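Side-chain contact in periplasmic binding protein/LacI transcriptional regulator (Shewanella sp. ANA-3, PDB 5OCP), which binds both anomers of L-arabinofuranose, probably as the periplasmic receptor of an arabinose ABC transporter: residues 83-88 / 253-258. Residues are numbered along the deposited sequence; the frame is centred on the assembly and turned at random.
With FUB (beta-L-arabinofuranose), chain J; AHR (alpha-L-arabinofuranose), chain I.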
ATOM      1  N   PRO A  83       4.603  -5.600  23.761  1.00 17.54           N
ATOM      2  CA  PRO A  83       5.313  -5.781  22.470  1.00 18.16           C
ATOM      3  C   PRO A  83       4.622  -4.982  21.347  1.00 16.56           C
ATOM      4  O   PRO A  83       3.357  -4.910  21.297  1.00 15.82           O
ATOM      5  CB  PRO A  83       5.185  -7.282  22.247  1.00 19.83           C
ATOM      6  CG  PRO A  83       3.946  -7.706  22.972  1.00 22.15           C
ATOM      7  CD  PRO A  83       3.944  -6.843  24.187  1.00 21.04           C
ATOM      8  N   VAL A  84       5.429  -4.520  20.401  1.00 15.11           N
ATOM      9  CA  VAL A  84       4.920  -3.739  19.308  1.00 15.58           C
ATOM     10  C   VAL A  84       5.275  -4.492  17.972  1.00 15.09           C
ATOM     11  O   VAL A  84       6.380  -4.848  17.795  1.00 14.95           O
ATOM     12  CB  VAL A  84       5.531  -2.355  19.305  1.00 15.99           C
ATOM     13  CG1 VAL A  84       5.097  -1.590  18.082  1.00 16.06           C
ATOM     14  CG2 VAL A  84       5.103  -1.576  20.534  1.00 16.17           C
ATOM     15  N   VAL A  85       4.293  -4.680  17.092  1.00 14.50           N
ATOM     16  CA  VAL A  85       4.580  -5.202  15.766  1.00 13.74           C
ATOM     17  C   VAL A  85       4.289  -4.082  14.769  1.00 14.70           C
ATOM     18  O   VAL A  85       3.242  -3.399  14.855  1.00 14.18           O
ATOM     19  CB  VAL A  85       3.716  -6.356  15.476  1.00 14.16           C
ATOM     20  CG1 VAL A  85       3.966  -6.842  14.037  1.00 14.91           C
ATOM     21  CG2 VAL A  85       4.002  -7.479  16.483  1.00 15.53           C
ATOM     22  N   ILE A  86       5.236  -3.870  13.851  1.00 13.59           N
ATOM     23  CA  ILE A  86       5.019  -2.917  12.799  1.00 13.47           C
ATOM     24  C   ILE A  86       4.501  -3.662  11.618  1.00 14.72           C
ATOM     25  O   ILE A  86       4.984  -4.752  11.299  1.00 13.48           O
ATOM     26  CB  ILE A  86       6.372  -2.249  12.426  1.00 14.01           C
ATOM     27  CG1 ILE A  86       7.064  -1.617  13.623  1.00 15.18           C
ATOM     28  CG2 ILE A  86       6.208  -1.232  11.299  1.00 14.62           C
ATOM     29  CD1 ILE A  86       6.225  -0.546  14.325  1.00 17.82           C
ATOM     30  N   VAL A  87       3.510  -3.102  10.895  1.00 13.15           N
ATOM     31  CA  VAL A  87       2.962  -3.709   9.711  1.00 12.70           C
ATOM     32  C   VAL A  87       2.872  -2.665   8.569  1.00 13.21           C
ATOM     33  O   VAL A  87       2.726  -1.482   8.801  1.00 12.80           O
ATOM     34  CB  VAL A  87       1.570  -4.295   9.900  1.00 13.27           C
ATOM     35  CG1 VAL A  87       1.655  -5.467  10.886  1.00 13.01           C
ATOM     36  CG2 VAL A  87       0.571  -3.260  10.386  1.00 13.76           C
ATOM     37  N   ASP A  88       3.008  -3.171   7.369  1.00 12.95           N
ATOM     38  CA  ASP A  88       2.740  -2.412   6.137  1.00 13.57           C
ATOM     39  C   ASP A  88       3.910  -1.503   5.883  1.00 13.57           C
ATOM     40  O   ASP A  88       4.908  -1.969   5.286  1.00 14.22           O
ATOM     41  CB  ASP A  88       1.325  -1.798   6.181  1.00 15.22           C
ATOM     42  CG  ASP A  88       1.128  -0.674   5.139  1.00 16.34           C
ATOM     43  OD1 ASP A  88       1.786  -0.731   4.055  1.00 15.39           O
ATOM     44  OD2 ASP A  88       0.369   0.314   5.420  1.00 17.26           O
ATOM     45  N   ASP A 253       0.520 -14.104  14.949  1.00 25.56           N
ATOM     46  CA  ASP A 253       1.395 -15.259  15.216  1.00 25.35           C
ATOM     47  C   ASP A 253       2.618 -14.883  15.981  1.00 23.99           C
ATOM     48  O   ASP A 253       3.009 -15.572  16.932  1.00 22.80           O
ATOM     49  CB  ASP A 253       1.879 -15.902  13.916  1.00 28.86           C
ATOM     50  CG  ASP A 253       0.777 -16.620  13.153  1.00 34.08           C
ATOM     51  OD1 ASP A 253      -0.205 -17.086  13.759  1.00 40.07           O
ATOM     52  OD2 ASP A 253       0.936 -16.741  11.910  1.00 40.85           O
ATOM     53  N   ALA A 254       3.266 -13.800  15.561  1.00 19.62           N
ATOM     54  CA  ALA A 254       4.395 -13.279  16.268  1.00 20.12           C
ATOM     55  C   ALA A 254       4.034 -12.861  17.686  1.00 19.19           C
ATOM     56  O   ALA A 254       4.795 -13.198  18.623  1.00 21.01           O
ATOM     57  CB  ALA A 254       4.991 -12.099  15.541  1.00 21.32           C
ATOM     58  N   ILE A 255       2.884 -12.227  17.828  1.00 20.11           N
ATOM     59  CA  ILE A 255       2.441 -11.831  19.208  1.00 21.09           C
ATOM     60  C   ILE A 255       2.165 -13.086  20.062  1.00 21.34           C
ATOM     61  O   ILE A 255       2.708 -13.197  21.167  1.00 23.90           O
ATOM     62  CB  ILE A 255       1.249 -10.964  19.136  1.00 22.34           C
ATOM     63  CG1 ILE A 255       1.675  -9.559  18.628  1.00 20.96           C
ATOM     64  CG2 ILE A 255       0.519 -10.871  20.487  1.00 21.24           C
ATOM     65  CD1 ILE A 255       0.548  -8.800  17.977  1.00 21.86           C
ATOM     66  N   ASP A 256       1.395 -14.014  19.514  1.00 23.57           N
ATOM     67  CA  ASP A 256       1.104 -15.306  20.209  1.00 23.51           C
ATOM     68  C   ASP A 256       2.360 -16.044  20.688  1.00 25.50           C
ATOM     69  O   ASP A 256       2.481 -16.416  21.852  1.00 26.75           O
ATOM     70  CB  ASP A 256       0.172 -16.160  19.374  1.00 28.49           C
ATOM     71  CG  ASP A 256      -0.513 -17.279  20.193  1.00 40.88           C
ATOM     72  OD1 ASP A 256      -1.106 -16.969  21.264  1.00 42.88           O
ATOM     73  OD2 ASP A 256      -0.466 -18.470  19.759  1.00 43.82           O
ATOM     74  N   ALA A 257       3.344 -16.169  19.823  1.00 24.98           N
ATOM     75  CA  ALA A 257       4.635 -16.709  20.188  1.00 25.01           C
ATOM     76  C   ALA A 257       5.379 -15.964  21.262  1.00 29.58           C
ATOM     77  O   ALA A 257       5.951 -16.582  22.209  1.00 26.56           O
ATOM     78  CB  ALA A 257       5.476 -16.851  18.939  1.00 29.35           C
ATOM     79  N   TYR A 258       5.363 -14.635  21.177  1.00 24.01           N
ATOM     80  CA  TYR A 258       6.073 -13.848  22.160  1.00 24.74           C
ATOM     81  C   TYR A 258       5.440 -14.072  23.566  1.00 24.72           C
ATOM     82  O   TYR A 258       6.190 -14.153  24.555  1.00 29.37           O
ATOM     83  CB  TYR A 258       5.997 -12.371  21.795  1.00 27.41           C
ATOM     84  CG  TYR A 258       6.535 -11.471  22.851  1.00 27.02           C
ATOM     85  CD1 TYR A 258       7.870 -11.216  22.929  1.00 33.13           C
ATOM     86  CD2 TYR A 258       5.700 -10.927  23.835  1.00 29.51           C
ATOM     87  CE1 TYR A 258       8.385 -10.411  23.900  1.00 34.57           C
ATOM     88  CE2 TYR A 258       6.214 -10.123  24.830  1.00 29.55           C
ATOM     89  CZ  TYR A 258       7.548  -9.894  24.860  1.00 35.93           C
ATOM     90  OH  TYR A 258       8.133  -9.114  25.796  1.00 36.92           O
TER
HETATM   91  O5  FUB J 408       1.280   1.248   2.490  0.50 14.06           O
HETATM   92  C5  FUB J 408       0.539   0.656   1.468  0.50 12.97           C
HETATM   93  C4  FUB J 408      -0.018   1.715   0.532  0.50 12.74           C
HETATM   94  O4  FUB J 408      -0.732   2.707   1.229  0.50 12.21           O
HETATM   95  C3  FUB J 408      -0.951   1.111  -0.529  0.50 12.38           C
HETATM   96  O3  FUB J 408      -0.170   0.635  -1.581  0.50 12.84           O
HETATM   97  C2  FUB J 408      -1.800   2.331  -0.867  0.50 12.46           C
HETATM   98  O2  FUB J 408      -3.061   2.029  -1.417  0.50 12.95           O
HETATM   99  C1  FUB J 408      -1.837   3.153   0.421  0.50 12.39           C
HETATM  100  O1  FUB J 408      -2.951   2.802   1.083  0.50 13.65           O
HETATM  101  O5  AHR I 407       1.280   1.249   2.491  0.50  9.68           O
HETATM  102  C5  AHR I 407       0.545   0.651   1.468  0.50  9.29           C
HETATM  103  C4  AHR I 407      -0.008   1.707   0.529  0.50  9.24           C
HETATM  104  O4  AHR I 407      -0.735   2.685   1.235  0.50  8.99           O
HETATM  105  C3  AHR I 407      -0.938   1.096  -0.536  0.50  9.08           C
HETATM  106  O3  AHR I 407      -0.161   0.638  -1.594  0.50  9.41           O
HETATM  107  C2  AHR I 407      -1.825   2.299  -0.813  0.50  9.17           C
HETATM  108  O2  AHR I 407      -3.060   2.026  -1.407  0.50  9.41           O
HETATM  109  C1  AHR I 407      -2.022   2.795   0.609  0.50  9.47           C
HETATM  110  O1  AHR I 407      -2.390   4.078   0.573  0.50 10.09           O
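The apolar interface between a parallel sheet and helix 248-259 brings Pro-83 and Val-85 against Tyr-258 and Ile-255, in the lobe of a periplasmic binding protein whose strand 84-87 leads to the arabinofuranose pocket. Pro-83 lies over one face of the Tyr-258 ring: its CB makes a CH-pi contact, 4.2 Å from the ring centroid and 21° off the normal. The overlap is displaced toward the rim, and Pro-83 CG reaches Tyr-258 CD2 at 3.8 Å. With CG anti to the backbone N (chi1 172°), the tyrosine sets one face of its ring against the pyrrolidine of Pro-83, just before the strand.

One helical turn back, Ile-255 meets the strand through its ethyl branch, CG1 lying 3.8 Å from Val-85 CG2 and CD1 4.0 Å from the same methyl. No hydrogen bond joins the two segments; Ala-59 of the adjacent strand widens the apolar surface by touching both Pro-83 and Ile-255. The alternation of strand 84-87, extended back to Pro-83, governs the layout, as in Rossmann-like lobes of this family: Pro-83 and Val-85 face helix 248-259, while Val-84 packs on helix 71-79 across the sheet.

At the strand's C-terminal end, where parallel alpha/beta folds commonly place their binding sites, Asp-88 OD1 lies 2.6 Å from O5 of either sugar anomer. Its OD2 forms a salt bridge with Arg-15, which also hydrogen-bonds the sugar. Replacing Asp-88 with an alanine would probably leave sugar O5 without this carboxylate partner and take from Arg-15 one salt-bridge partner, so that its guanidinium is less firmly held.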